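Side-chain contacts in phenol hydroxylase component phN (Pseudomonas stutzeri, PDB 3U52), which probably hydroxylates phenol with molecular oxygen at a carboxylate-bridged di-iron centre, as the hydroxylase component of a multicomponent monooxygenase: residues 401-406 with 448-453; 172-177 with 270-275; 66-71 with 138-143; 205-210 with 227-232. All blocks are in the same frame, centred on the assembly; numbering follows the deposited sequence.

Interaction 1 (401-406 with 448-453); sequences VCQIPT and IQAWLP. With ZN (zinc ion), chain I.
The Gln403 side chain and the Leu452 isobutyl group meet obliquely, with methyl CD2 of Leu452 set against the middle of the glutamine: 3.3 Å from Gln403 CG and 3.4 Å from its CD, a tight fit. Gln403 extends straight beyond CG (chi2 -179°), carrying its amide over to the 448-453 loop. There NE2 lies 3.6 Å from the methyl CB of Ala450, while OE1 has CD of Pro453 beside it at 3.8 Å. The amide is not bonded to that loop; OE1 is hydrogen-bonded to Ser173 instead. Cutting this residue back to an alanine is likely to open a gap beside Leu452 CD2 and cost Ser173 its amide partner. Gln403 follows Cys402, whose SG binds the zinc ion at 2.3 Å together with Cys399, Cys432 and Cys436. The weak bond from Ile404 N to Cys402 SG and the left-handed backbone of Gln403 are consistent with a zinc-knuckle turn. Around this turn, Val401 packs on helix 434-442, Gln403, Ile404 and Pro453 touch helix 173-184, and Ile404 also reaches helix 254-283; Thr406 leads on to strand 409-410 and Leu452, at the N-cap, into helix 453-458.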
loop_
_atom_site.group_PDB
_atom_site.type_symbol
_atom_site.label_atom_id
_atom_site.label_comp_id
_atom_site.label_asym_id
_atom_site.label_seq_id
_atom_site.Cartn_x
_atom_site.Cartn_y
_atom_site.Cartn_z
ATOM N N VAL A 401 -20.549 39.525 -6.610
ATOM C CA VAL A 401 -19.271 39.247 -5.890
ATOM C C VAL A 401 -19.069 37.727 -5.781
ATOM O O VAL A 401 -18.119 37.193 -6.349
ATOM C CB VAL A 401 -19.176 39.963 -4.508
ATOM C CG1 VAL A 401 -17.973 39.464 -3.688
ATOM C CG2 VAL A 401 -19.125 41.526 -4.676
ATOM N N CYS A 402 -19.986 37.019 -5.135
ATOM C CA CYS A 402 -19.727 35.596 -4.817
ATOM C C CYS A 402 -20.205 34.737 -5.948
ATOM O O CYS A 402 -19.779 33.572 -6.051
ATOM C CB CYS A 402 -20.357 35.185 -3.447
ATOM S SG CYS A 402 -22.170 35.126 -3.422
ATOM N N GLN A 403 -21.003 35.350 -6.852
ATOM C CA GLN A 403 -21.664 34.707 -8.009
ATOM C C GLN A 403 -22.620 33.567 -7.765
ATOM O O GLN A 403 -23.011 32.928 -8.709
ATOM C CB GLN A 403 -20.674 34.326 -9.126
ATOM C CG GLN A 403 -19.670 35.515 -9.352
ATOM C CD GLN A 403 -18.687 35.258 -10.443
ATOM O OE1 GLN A 403 -18.850 34.314 -11.220
ATOM N NE2 GLN A 403 -17.652 36.086 -10.517
ATOM N N ILE A 404 -23.057 33.359 -6.542
ATOM C CA ILE A 404 -24.108 32.383 -6.267
ATOM C C ILE A 404 -25.436 33.088 -6.716
ATOM O O ILE A 404 -25.555 34.301 -6.571
ATOM C CB ILE A 404 -24.134 32.037 -4.754
ATOM C CG1 ILE A 404 -22.779 31.457 -4.329
ATOM C CG2 ILE A 404 -25.270 30.979 -4.421
ATOM C CD1 ILE A 404 -22.637 31.080 -2.843
ATOM N N PRO A 405 -26.417 32.339 -7.264
ATOM C CA PRO A 405 -27.710 32.962 -7.455
ATOM C C PRO A 405 -28.161 33.632 -6.154
ATOM O O PRO A 405 -27.812 33.190 -5.073
ATOM C CB PRO A 405 -28.635 31.794 -7.729
ATOM C CG PRO A 405 -27.836 30.757 -8.272
ATOM C CD PRO A 405 -26.416 30.946 -7.731
ATOM N N THR A 406 -28.974 34.666 -6.254
ATOM C CA THR A 406 -29.407 35.388 -5.053
ATOM C C THR A 406 -30.564 34.650 -4.356
ATOM O O THR A 406 -31.713 35.037 -4.447
ATOM C CB THR A 406 -29.755 36.864 -5.407
ATOM O OG1 THR A 406 -30.550 36.878 -6.589
ATOM C CG2 THR A 406 -28.500 37.561 -5.779
ATOM N N ILE A 448 -16.470 44.731 -10.982
ATOM C CA ILE A 448 -17.161 45.002 -12.256
ATOM C C ILE A 448 -16.600 44.193 -13.423
ATOM O O ILE A 448 -17.233 44.126 -14.506
ATOM C CB ILE A 448 -17.202 46.551 -12.639
ATOM C CG1 ILE A 448 -15.792 47.064 -13.000
ATOM C CG2 ILE A 448 -17.888 47.309 -11.523
ATOM C CD1 ILE A 448 -15.689 48.557 -13.372
ATOM N N GLN A 449 -15.437 43.545 -13.207
ATOM C CA GLN A 449 -14.850 42.685 -14.240
ATOM C C GLN A 449 -15.381 41.279 -14.301
ATOM O O GLN A 449 -15.190 40.571 -15.319
ATOM C CB GLN A 449 -13.367 42.568 -14.055
ATOM C CG GLN A 449 -12.585 43.835 -14.242
ATOM C CD GLN A 449 -11.177 43.648 -13.699
ATOM O OE1 GLN A 449 -10.423 42.831 -14.218
ATOM N NE2 GLN A 449 -10.824 44.389 -12.656
ATOM N N ALA A 450 -16.132 40.893 -13.279
ATOM C CA ALA A 450 -16.596 39.517 -13.166
ATOM C C ALA A 450 -17.254 38.904 -14.441
ATOM O O ALA A 450 -18.103 39.532 -15.118
ATOM C CB ALA A 450 -17.495 39.407 -11.922
ATOM N N TRP A 451 -16.862 37.659 -14.737
ATOM C CA TRP A 451 -17.412 36.846 -15.809
ATOM C C TRP A 451 -18.606 36.115 -15.198
ATOM O O TRP A 451 -18.460 34.978 -14.743
ATOM C CB TRP A 451 -16.308 35.860 -16.337
ATOM C CG TRP A 451 -16.651 35.124 -17.628
ATOM C CD1 TRP A 451 -16.448 35.579 -18.901
ATOM C CD2 TRP A 451 -17.250 33.806 -17.768
ATOM N NE1 TRP A 451 -16.921 34.655 -19.810
ATOM C CE2 TRP A 451 -17.404 33.558 -19.150
ATOM C CE3 TRP A 451 -17.704 32.838 -16.863
ATOM C CZ2 TRP A 451 -17.972 32.374 -19.652
ATOM C CZ3 TRP A 451 -18.249 31.646 -17.370
ATOM C CH2 TRP A 451 -18.376 31.435 -18.760
ATOM N N LEU A 452 -19.773 36.782 -15.124
ATOM C CA LEU A 452 -20.959 36.164 -14.548
ATOM C C LEU A 452 -21.618 35.229 -15.556
ATOM O O LEU A 452 -22.098 35.663 -16.623
ATOM C CB LEU A 452 -21.948 37.231 -14.064
ATOM C CG LEU A 452 -21.606 38.106 -12.859
ATOM C CD1 LEU A 452 -22.881 38.832 -12.408
ATOM C CD2 LEU A 452 -21.187 37.265 -11.715
ATOM N N PRO A 453 -21.650 33.918 -15.253
ATOM C CA PRO A 453 -22.075 33.005 -16.311
ATOM C C PRO A 453 -23.426 33.333 -16.941
ATOM O O PRO A 453 -23.536 33.223 -18.137
ATOM C CB PRO A 453 -22.033 31.633 -15.655
ATOM C CG PRO A 453 -21.037 31.775 -14.539
ATOM C CD PRO A 453 -21.240 33.202 -14.026
HETATM ZN ZN ZN I . -22.753 37.201 -2.725
#

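Interaction 2 (172-177 with 270-275); sequences LSVPKS and FRLLSL
Methyl CD1 of Leu272 is the main bump here, and the hollow that takes it is the surface formed by Val174 and Pro175. It comes down on the backbone, 3.6 Å from Pro175 CA, with Pro175 CB at 3.9 Å and Val174 CG1 more loosely placed at 4.5 Å. Leu272 reaches this spot because its CG stands opposite the backbone N (chi1 175°), which swings the branch across toward helix 173-184. One turn further on, Leu275 offers a second methyl: its CD1 lies 4.0 Å from Pro175 CD, the two side chains crossing at about a right angle. The pyrrolidine ring is wedged between the two leucines, its CB side on Leu272 and its CD side on Leu275. The two helices belong to the largely helical body of the di-iron hydroxylase and run roughly antiparallel, their short segments crossing at -143° with axes 9.7 Å apart. Proline lacks an N-H, and near the beginning of helix 173-184 that costs little. Next to the apolar patch the helix secures itself: Ser173 O accepts from both Ser177 N and Ser177 OG, the hydroxyl bond being 2.8 Å long. Leu272 also packs on Phe198 of helix 187-216, which with Gly269 and Leu273 of helix 254-283 lines a xenon pocket; the Leu272 side chain itself comes within about 4 Å of a xenon atom.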
loop_
_atom_site.group_PDB
_atom_site.type_symbol
_atom_site.label_atom_id
_atom_site.label_comp_id
_atom_site.label_asym_id
_atom_site.label_seq_id
_atom_site.Cartn_x
_atom_site.Cartn_y
_atom_site.Cartn_z
ATOM N N LEU A 172 -19.826 26.446 -10.832
ATOM C CA LEU A 172 -18.368 26.393 -10.619
ATOM C C LEU A 172 -17.673 27.751 -10.733
ATOM O O LEU A 172 -16.511 27.880 -10.332
ATOM C CB LEU A 172 -17.727 25.388 -11.617
ATOM C CG LEU A 172 -18.309 23.973 -11.410
ATOM C CD1 LEU A 172 -17.858 23.007 -12.507
ATOM C CD2 LEU A 172 -17.849 23.465 -10.033
ATOM N N SER A 173 -18.357 28.774 -11.246
ATOM C CA SER A 173 -17.794 30.131 -11.110
ATOM C C SER A 173 -17.682 30.629 -9.643
ATOM O O SER A 173 -16.917 31.555 -9.377
ATOM C CB SER A 173 -18.543 31.159 -11.971
ATOM O OG SER A 173 -19.728 31.619 -11.256
ATOM N N VAL A 174 -18.459 30.040 -8.714
ATOM C CA VAL A 174 -18.334 30.296 -7.262
ATOM C C VAL A 174 -16.936 29.949 -6.731
ATOM O O VAL A 174 -16.220 30.858 -6.263
ATOM C CB VAL A 174 -19.465 29.598 -6.466
ATOM C CG1 VAL A 174 -19.447 29.989 -5.048
ATOM C CG2 VAL A 174 -20.854 29.901 -7.118
ATOM N N PRO A 175 -16.515 28.650 -6.755
ATOM C CA PRO A 175 -15.105 28.425 -6.386
ATOM C C PRO A 175 -14.065 29.104 -7.276
ATOM O O PRO A 175 -13.060 29.570 -6.755
ATOM C CB PRO A 175 -14.926 26.890 -6.544
ATOM C CG PRO A 175 -16.117 26.421 -7.285
ATOM C CD PRO A 175 -17.226 27.381 -6.996
ATOM N N LYS A 176 -14.281 29.143 -8.590
ATOM C CA LYS A 176 -13.317 29.769 -9.500
ATOM C C LYS A 176 -13.064 31.261 -9.192
ATOM O O LYS A 176 -11.896 31.680 -9.043
ATOM C CB LYS A 176 -13.735 29.579 -10.955
ATOM C CG LYS A 176 -12.598 29.918 -11.954
ATOM C CD LYS A 176 -13.109 29.767 -13.365
ATOM C CE LYS A 176 -12.343 30.649 -14.356
ATOM N NZ LYS A 176 -10.963 30.171 -14.578
ATOM N N SER A 177 -14.135 32.054 -9.075
ATOM C CA SER A 177 -13.951 33.467 -8.788
ATOM C C SER A 177 -13.389 33.725 -7.375
ATOM O O SER A 177 -12.683 34.716 -7.161
ATOM C CB SER A 177 -15.251 34.273 -9.029
ATOM O OG SER A 177 -16.211 33.968 -8.037
ATOM N N PHE A 270 -17.228 31.933 3.674
ATOM C CA PHE A 270 -18.564 31.461 4.091
ATOM C C PHE A 270 -19.479 31.128 2.857
ATOM O O PHE A 270 -20.183 30.093 2.816
ATOM C CB PHE A 270 -19.218 32.544 5.000
ATOM C CG PHE A 270 -20.664 32.301 5.278
ATOM C CD1 PHE A 270 -21.086 31.113 5.850
ATOM C CD2 PHE A 270 -21.607 33.274 4.977
ATOM C CE1 PHE A 270 -22.471 30.909 6.138
ATOM C CE2 PHE A 270 -22.962 33.074 5.257
ATOM C CZ PHE A 270 -23.377 31.888 5.832
ATOM N N ARG A 271 -19.466 32.003 1.841
ATOM C CA ARG A 271 -20.269 31.776 0.636
ATOM C C ARG A 271 -19.740 30.554 -0.112
ATOM O O ARG A 271 -20.509 29.727 -0.593
ATOM C CB ARG A 271 -20.336 33.049 -0.247
ATOM C CG ARG A 271 -21.283 34.094 0.392
ATOM C CD ARG A 271 -22.707 33.517 0.403
ATOM N NE ARG A 271 -23.735 34.564 0.591
ATOM C CZ ARG A 271 -24.706 34.525 1.495
ATOM N NH1 ARG A 271 -24.812 33.520 2.366
ATOM N NH2 ARG A 271 -25.571 35.510 1.547
ATOM N N LEU A 272 -18.425 30.419 -0.196
ATOM C CA LEU A 272 -17.884 29.256 -0.895
ATOM C C LEU A 272 -18.355 27.932 -0.186
ATOM O O LEU A 272 -18.764 26.965 -0.833
ATOM C CB LEU A 272 -16.363 29.361 -0.911
ATOM C CG LEU A 272 -15.629 28.170 -1.509
ATOM C CD1 LEU A 272 -16.138 27.859 -2.958
ATOM C CD2 LEU A 272 -14.188 28.479 -1.484
ATOM N N LEU A 273 -18.318 27.923 1.137
ATOM C CA LEU A 273 -18.667 26.726 1.944
ATOM C C LEU A 273 -20.146 26.328 1.941
ATOM O O LEU A 273 -20.516 25.195 2.337
ATOM C CB LEU A 273 -18.282 26.960 3.403
ATOM C CG LEU A 273 -16.800 26.942 3.688
ATOM C CD1 LEU A 273 -16.603 27.471 5.137
ATOM C CD2 LEU A 273 -16.279 25.499 3.504
ATOM N N SER A 274 -21.005 27.250 1.532
ATOM C CA SER A 274 -22.400 26.904 1.316
ATOM C C SER A 274 -22.553 25.656 0.400
ATOM O O SER A 274 -23.436 24.851 0.624
ATOM C CB SER A 274 -23.219 28.116 0.853
ATOM O OG SER A 274 -23.090 28.417 -0.533
ATOM N N LEU A 275 -21.655 25.459 -0.568
ATOM C CA LEU A 275 -21.613 24.240 -1.359
ATOM C C LEU A 275 -21.384 22.947 -0.557
ATOM O O LEU A 275 -21.941 21.894 -0.912
ATOM C CB LEU A 275 -20.509 24.346 -2.412
ATOM C CG LEU A 275 -20.754 25.295 -3.572
ATOM C CD1 LEU A 275 -19.493 25.296 -4.490
ATOM C CD2 LEU A 275 -22.036 24.904 -4.324
#

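Interaction 3 (66-71 with 138-143); sequences AEKEKK and ELRHSQ. With FE (Fe (III) ion), chain G.
Arg140 reaches for Glu69 by stretching its first bonds, CG opposite the backbone N (chi1 177°), and then turning at chi3 (106°), which swings the guanidinium to the side; Glu69 meets it after folding at its own chi2. The two side chains slide past each other in opposite directions, and OE1 of Glu69 arrives at the guanidinium edge, near its plane. The salt bridge, Arg140 NH1 to Glu69 OE1, is modelled at a doubtfully short 2.4 Å and is far from straight. With the planes of carboxylate and guanidinium 69° apart, the pairing is through one oxygen, not a flat two-pronged one. The Lys68 side chain crosses that of Arg140 at about a right angle, its CE 4.1 Å from Arg140 NH2, while its NZ turns to Ser228 O and Ser231 OG. Arg140 NH2 forms a second salt bridge, to Asp232. A leucine at Arg140 would probably leave Glu69 without its cationic mate and deprive Asp232 of one of the groups that fix it. Asp232 is a second-shell residue: it also takes a hydrogen bond from His141 NE2, which probably helps to orient the imidazole. His141 ND1 binds iron at 2.4 Å and Glu138 OE2 binds it at 2.2 Å, with Glu108 a further ligand. Glu138 and His141, three residues apart, form the Glu-X-X-His motif of carboxylate-bridged di-iron proteins, with Arg140 lying inside it.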
loop_
_atom_site.group_PDB
_atom_site.type_symbol
_atom_site.label_atom_id
_atom_site.label_comp_id
_atom_site.label_asym_id
_atom_site.label_seq_id
_atom_site.Cartn_x
_atom_site.Cartn_y
_atom_site.Cartn_z
ATOM N N ALA A 66 7.668 10.223 0.385
ATOM C CA ALA A 66 7.763 9.019 -0.445
ATOM C C ALA A 66 7.118 7.812 0.262
ATOM O O ALA A 66 6.436 7.002 -0.378
ATOM C CB ALA A 66 9.191 8.715 -0.841
ATOM N N GLU A 67 7.275 7.750 1.578
ATOM C CA GLU A 67 6.678 6.678 2.406
ATOM C C GLU A 67 5.139 6.707 2.391
ATOM O O GLU A 67 4.507 5.650 2.160
ATOM C CB GLU A 67 7.242 6.676 3.835
ATOM C CG GLU A 67 6.655 5.585 4.765
ATOM C CD GLU A 67 7.112 4.125 4.419
ATOM O OE1 GLU A 67 8.068 3.945 3.603
ATOM O OE2 GLU A 67 6.517 3.150 4.982
ATOM N N LYS A 68 4.558 7.900 2.574
ATOM C CA LYS A 68 3.117 8.100 2.500
ATOM C C LYS A 68 2.584 7.766 1.103
ATOM O O LYS A 68 1.551 7.078 0.977
ATOM C CB LYS A 68 2.760 9.554 2.833
ATOM C CG LYS A 68 3.272 9.984 4.247
ATOM C CD LYS A 68 3.386 11.560 4.399
ATOM C CE LYS A 68 2.094 12.275 4.063
ATOM N NZ LYS A 68 1.141 11.821 5.096
ATOM N N GLU A 69 3.266 8.271 0.058
ATOM C CA GLU A 69 2.885 7.997 -1.348
ATOM C C GLU A 69 2.890 6.522 -1.769
ATOM O O GLU A 69 1.980 6.067 -2.477
ATOM C CB GLU A 69 3.752 8.788 -2.335
ATOM C CG GLU A 69 3.549 10.306 -2.290
ATOM C CD GLU A 69 2.291 10.759 -3.015
ATOM O OE1 GLU A 69 1.282 11.117 -2.346
ATOM O OE2 GLU A 69 2.313 10.756 -4.270
ATOM N N LYS A 70 3.940 5.806 -1.412
ATOM C CA LYS A 70 4.028 4.400 -1.730
ATOM C C LYS A 70 2.845 3.633 -1.098
ATOM O O LYS A 70 2.253 2.796 -1.742
ATOM C CB LYS A 70 5.396 3.847 -1.357
ATOM C CG LYS A 70 5.617 2.373 -1.855
ATOM C CD LYS A 70 7.030 2.116 -2.532
ATOM C CE LYS A 70 8.213 2.131 -1.501
ATOM N NZ LYS A 70 9.390 1.209 -1.851
ATOM N N LYS A 71 2.470 4.007 0.129
ATOM C CA LYS A 71 1.313 3.416 0.820
ATOM C C LYS A 71 -0.038 3.783 0.193
ATOM O O LYS A 71 -0.876 2.898 0.013
ATOM C CB LYS A 71 1.345 3.677 2.329
ATOM C CG LYS A 71 2.594 3.046 2.995
ATOM C CD LYS A 71 2.503 2.953 4.523
ATOM C CE LYS A 71 2.430 4.324 5.187
ATOM N NZ LYS A 71 3.209 4.345 6.494
ATOM N N GLU A 138 0.349 21.264 -2.468
ATOM C CA GLU A 138 -0.910 21.464 -3.220
ATOM C C GLU A 138 -0.853 20.775 -4.583
ATOM O O GLU A 138 -1.869 20.257 -5.050
ATOM C CB GLU A 138 -1.219 22.941 -3.421
ATOM C CG GLU A 138 -1.176 23.699 -2.103
ATOM C CD GLU A 138 -2.354 23.326 -1.186
ATOM O OE1 GLU A 138 -2.446 23.889 -0.094
ATOM O OE2 GLU A 138 -3.191 22.462 -1.558
ATOM N N LEU A 139 0.309 20.792 -5.226
ATOM C CA LEU A 139 0.496 19.999 -6.416
ATOM C C LEU A 139 0.202 18.523 -6.104
ATOM O O LEU A 139 -0.451 17.807 -6.857
ATOM C CB LEU A 139 1.952 20.109 -6.885
ATOM C CG LEU A 139 2.184 19.375 -8.229
ATOM C CD1 LEU A 139 1.173 19.808 -9.375
ATOM C CD2 LEU A 139 3.683 19.515 -8.692
ATOM N N ARG A 140 0.743 18.046 -5.010
ATOM C CA ARG A 140 0.481 16.669 -4.632
ATOM C C ARG A 140 -1.005 16.433 -4.486
ATOM O O ARG A 140 -1.519 15.431 -4.951
ATOM C CB ARG A 140 1.150 16.353 -3.308
ATOM C CG ARG A 140 0.808 14.918 -2.861
ATOM C CD ARG A 140 1.561 14.521 -1.678
ATOM N NE ARG A 140 0.696 14.526 -0.565
ATOM C CZ ARG A 140 0.326 13.439 0.082
ATOM N NH1 ARG A 140 0.775 12.241 -0.279
ATOM N NH2 ARG A 140 -0.499 13.564 1.098
ATOM N N HIS A 141 -1.696 17.361 -3.830
ATOM C CA HIS A 141 -3.120 17.201 -3.510
ATOM C C HIS A 141 -3.925 17.155 -4.779
ATOM O O HIS A 141 -4.798 16.311 -4.948
ATOM C CB HIS A 141 -3.598 18.337 -2.572
ATOM C CG HIS A 141 -3.050 18.219 -1.182
ATOM N ND1 HIS A 141 -3.241 19.186 -0.222
ATOM C CD2 HIS A 141 -2.306 17.247 -0.590
ATOM C CE1 HIS A 141 -2.644 18.819 0.898
ATOM N NE2 HIS A 141 -2.089 17.639 0.708
ATOM N N SER A 142 -3.560 18.034 -5.711
ATOM C CA SER A 142 -4.164 18.069 -7.052
ATOM C C SER A 142 -4.044 16.700 -7.813
ATOM O O SER A 142 -5.015 16.147 -8.305
ATOM C CB SER A 142 -3.435 19.170 -7.843
ATOM O OG SER A 142 -3.920 19.205 -9.153
ATOM N N GLN A 143 -2.825 16.199 -7.932
ATOM C CA GLN A 143 -2.549 15.001 -8.702
ATOM C C GLN A 143 -3.076 13.746 -8.035
ATOM O O GLN A 143 -3.641 12.893 -8.712
ATOM C CB GLN A 143 -1.040 14.923 -8.956
ATOM C CG GLN A 143 -0.505 16.138 -9.755
ATOM C CD GLN A 143 0.934 15.947 -10.158
ATOM O OE1 GLN A 143 1.717 15.369 -9.396
ATOM N NE2 GLN A 143 1.294 16.415 -11.356
HETATM FE FE FE G . -4.514 21.187 -0.410
#

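Interaction 4 (205-210 with 227-232); sequences LLFVPF and FSAQSD
Ala229 is the first residue of 227-232 to meet Phe207: its methyl CB lies 4.2 Å from CE2, at the edge of the phenyl ring and near the ring plane. Ala229 also touches His141, an iron ligand, so its small methyl sits between the imidazole of one helix and the phenyl ring of another. Gln230 follows, and here it is the aliphatic part that works: CG approaches Phe207 CZ to 4.2 Å, obliquely, with the two side chains crossing at about a right angle. Phe207 can touch both neighbours because its CG is placed opposite the backbone N (chi1 -167°), directing the ring toward helix 220-250, although the CA atoms of Phe207 and Gln230 are 9.6 Å apart. The Phe207 side chain is also about 4 Å from a bound xenon. Further along, Asp232 forms a salt bridge with Arg235, one turn on in the same helix. At Ser231 and Asp232 the backbone N has no bond to the preceding turn, and helix 220-250 is kinked there, directly ahead of the iron ligands Glu233 and His236; helix 187-216, which carries Glu199, is kinked at Pro209. The two helices form a helical hairpin supplying ligands to one iron. Where Phe207 bridges them, the contact is purely dispersive, one ring against a methyl and a methylene, with nothing directional to fix its geometry.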
loop_
_atom_site.group_PDB
_atom_site.type_symbol
_atom_site.label_atom_id
_atom_site.label_comp_id
_atom_site.label_asym_id
_atom_site.label_seq_id
_atom_site.Cartn_x
_atom_site.Cartn_y
_atom_site.Cartn_z
ATOM N N LEU A 205 -14.157 22.863 8.012
ATOM C CA LEU A 205 -15.482 22.861 7.364
ATOM C C LEU A 205 -15.493 22.269 5.965
ATOM O O LEU A 205 -16.545 21.836 5.485
ATOM C CB LEU A 205 -16.110 24.256 7.366
ATOM C CG LEU A 205 -16.352 24.736 8.799
ATOM C CD1 LEU A 205 -16.352 26.245 8.985
ATOM C CD2 LEU A 205 -17.632 24.137 9.282
ATOM N N LEU A 206 -14.334 22.287 5.302
ATOM C CA LEU A 206 -14.166 21.685 3.987
ATOM C C LEU A 206 -13.712 20.232 4.145
ATOM O O LEU A 206 -14.342 19.323 3.623
ATOM C CB LEU A 206 -13.139 22.486 3.169
ATOM C CG LEU A 206 -13.187 22.494 1.608
ATOM C CD1 LEU A 206 -13.998 21.332 1.016
ATOM C CD2 LEU A 206 -13.694 23.845 1.027
ATOM N N PHE A 207 -12.651 20.027 4.914
ATOM C CA PHE A 207 -11.974 18.737 5.064
ATOM C C PHE A 207 -12.792 17.682 5.797
ATOM O O PHE A 207 -12.948 16.561 5.301
ATOM C CB PHE A 207 -10.654 18.961 5.831
ATOM C CG PHE A 207 -9.696 17.783 5.809
ATOM C CD1 PHE A 207 -9.752 16.797 6.798
ATOM C CD2 PHE A 207 -8.709 17.694 4.820
ATOM C CE1 PHE A 207 -8.866 15.716 6.768
ATOM C CE2 PHE A 207 -7.819 16.619 4.779
ATOM C CZ PHE A 207 -7.892 15.631 5.751
ATOM N N VAL A 208 -13.243 18.003 7.009
ATOM C CA VAL A 208 -13.960 17.011 7.824
ATOM C C VAL A 208 -15.227 16.413 7.121
ATOM O O VAL A 208 -15.371 15.188 7.053
ATOM C CB VAL A 208 -14.259 17.513 9.258
ATOM C CG1 VAL A 208 -14.827 16.381 10.091
ATOM C CG2 VAL A 208 -12.955 18.072 9.960
ATOM N N PRO A 209 -16.139 17.259 6.600
ATOM C CA PRO A 209 -17.298 16.682 5.886
ATOM C C PRO A 209 -16.963 15.760 4.717
ATOM O O PRO A 209 -17.629 14.734 4.558
ATOM C CB PRO A 209 -18.044 17.919 5.360
ATOM C CG PRO A 209 -17.682 19.009 6.344
ATOM C CD PRO A 209 -16.229 18.737 6.650
ATOM N N PHE A 210 -15.973 16.118 3.893
ATOM C CA PHE A 210 -15.658 15.292 2.722
ATOM C C PHE A 210 -15.005 13.985 3.143
ATOM O O PHE A 210 -15.406 12.913 2.656
ATOM C CB PHE A 210 -14.801 16.013 1.659
ATOM C CG PHE A 210 -15.616 16.804 0.641
ATOM C CD1 PHE A 210 -16.321 16.139 -0.394
ATOM C CD2 PHE A 210 -15.706 18.216 0.727
ATOM C CE1 PHE A 210 -17.096 16.874 -1.343
ATOM C CE2 PHE A 210 -16.464 18.966 -0.207
ATOM C CZ PHE A 210 -17.180 18.281 -1.268
ATOM N N PHE A 227 -6.649 10.671 5.129
ATOM C CA PHE A 227 -5.601 10.283 6.085
ATOM C C PHE A 227 -4.221 10.726 5.637
ATOM O O PHE A 227 -3.475 11.235 6.432
ATOM C CB PHE A 227 -5.566 8.755 6.389
ATOM C CG PHE A 227 -6.705 8.275 7.295
ATOM C CD1 PHE A 227 -7.543 7.230 6.893
ATOM C CD2 PHE A 227 -6.952 8.887 8.516
ATOM C CE1 PHE A 227 -8.622 6.794 7.707
ATOM C CE2 PHE A 227 -8.028 8.467 9.336
ATOM C CZ PHE A 227 -8.860 7.410 8.924
ATOM N N SER A 228 -3.897 10.511 4.364
ATOM C CA SER A 228 -2.612 10.915 3.787
ATOM C C SER A 228 -2.300 12.446 3.813
ATOM O O SER A 228 -1.132 12.890 3.919
ATOM C CB SER A 228 -2.586 10.445 2.357
ATOM O OG SER A 228 -1.268 10.151 2.046
ATOM N N ALA A 229 -3.355 13.242 3.727
ATOM C CA ALA A 229 -3.221 14.672 3.696
ATOM C C ALA A 229 -3.164 15.305 5.088
ATOM O O ALA A 229 -2.804 16.467 5.180
ATOM C CB ALA A 229 -4.352 15.263 2.897
ATOM N N GLN A 230 -3.487 14.563 6.159
ATOM C CA GLN A 230 -3.448 15.121 7.534
ATOM C C GLN A 230 -2.134 15.767 7.966
ATOM O O GLN A 230 -2.145 16.916 8.420
ATOM C CB GLN A 230 -3.871 14.102 8.581
ATOM C CG GLN A 230 -5.376 13.911 8.571
ATOM C CD GLN A 230 -5.821 12.893 9.602
ATOM O OE1 GLN A 230 -5.153 11.883 9.801
ATOM N NE2 GLN A 230 -6.947 13.162 10.273
ATOM N N SER A 231 -1.022 15.056 7.821
ATOM C CA SER A 231 0.271 15.633 8.174
ATOM C C SER A 231 0.598 16.876 7.335
ATOM O O SER A 231 1.240 17.790 7.814
ATOM C CB SER A 231 1.402 14.599 8.112
ATOM O OG SER A 231 1.532 14.060 6.811
ATOM N N ASP A 232 0.144 16.911 6.083
ATOM C CA ASP A 232 0.362 18.065 5.234
ATOM C C ASP A 232 -0.399 19.238 5.843
ATOM O O ASP A 232 0.171 20.295 6.023
ATOM C CB ASP A 232 -0.169 17.852 3.801
ATOM C CG ASP A 232 0.591 16.789 3.004
ATOM O OD1 ASP A 232 1.721 16.405 3.341
ATOM O OD2 ASP A 232 0.034 16.354 1.975
#

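All four contacts are largely buried, but interaction 2 is the most central, about 6 Å from the chain centre, and interaction 3 the furthest out at about 20 Å. Interactions 1 and 2 adjoin through the Gln403–Ser173 hydrogen bond, which ties the loop holding Cys402 to helix 173-184. Interactions 3 and 4 adjoin through Lys68 on Ser228 and, nearer the iron, His141 on Asp232. Leu273 packing on Leu205 and Leu206 connects interactions 2 and 4, which lie on successive helices. Chemistry varies with place: interactions 2 and 4 are apolar, interaction 1 packs an amide chain whose polar partner lies elsewhere, and interaction 3 alone rests on a salt bridge.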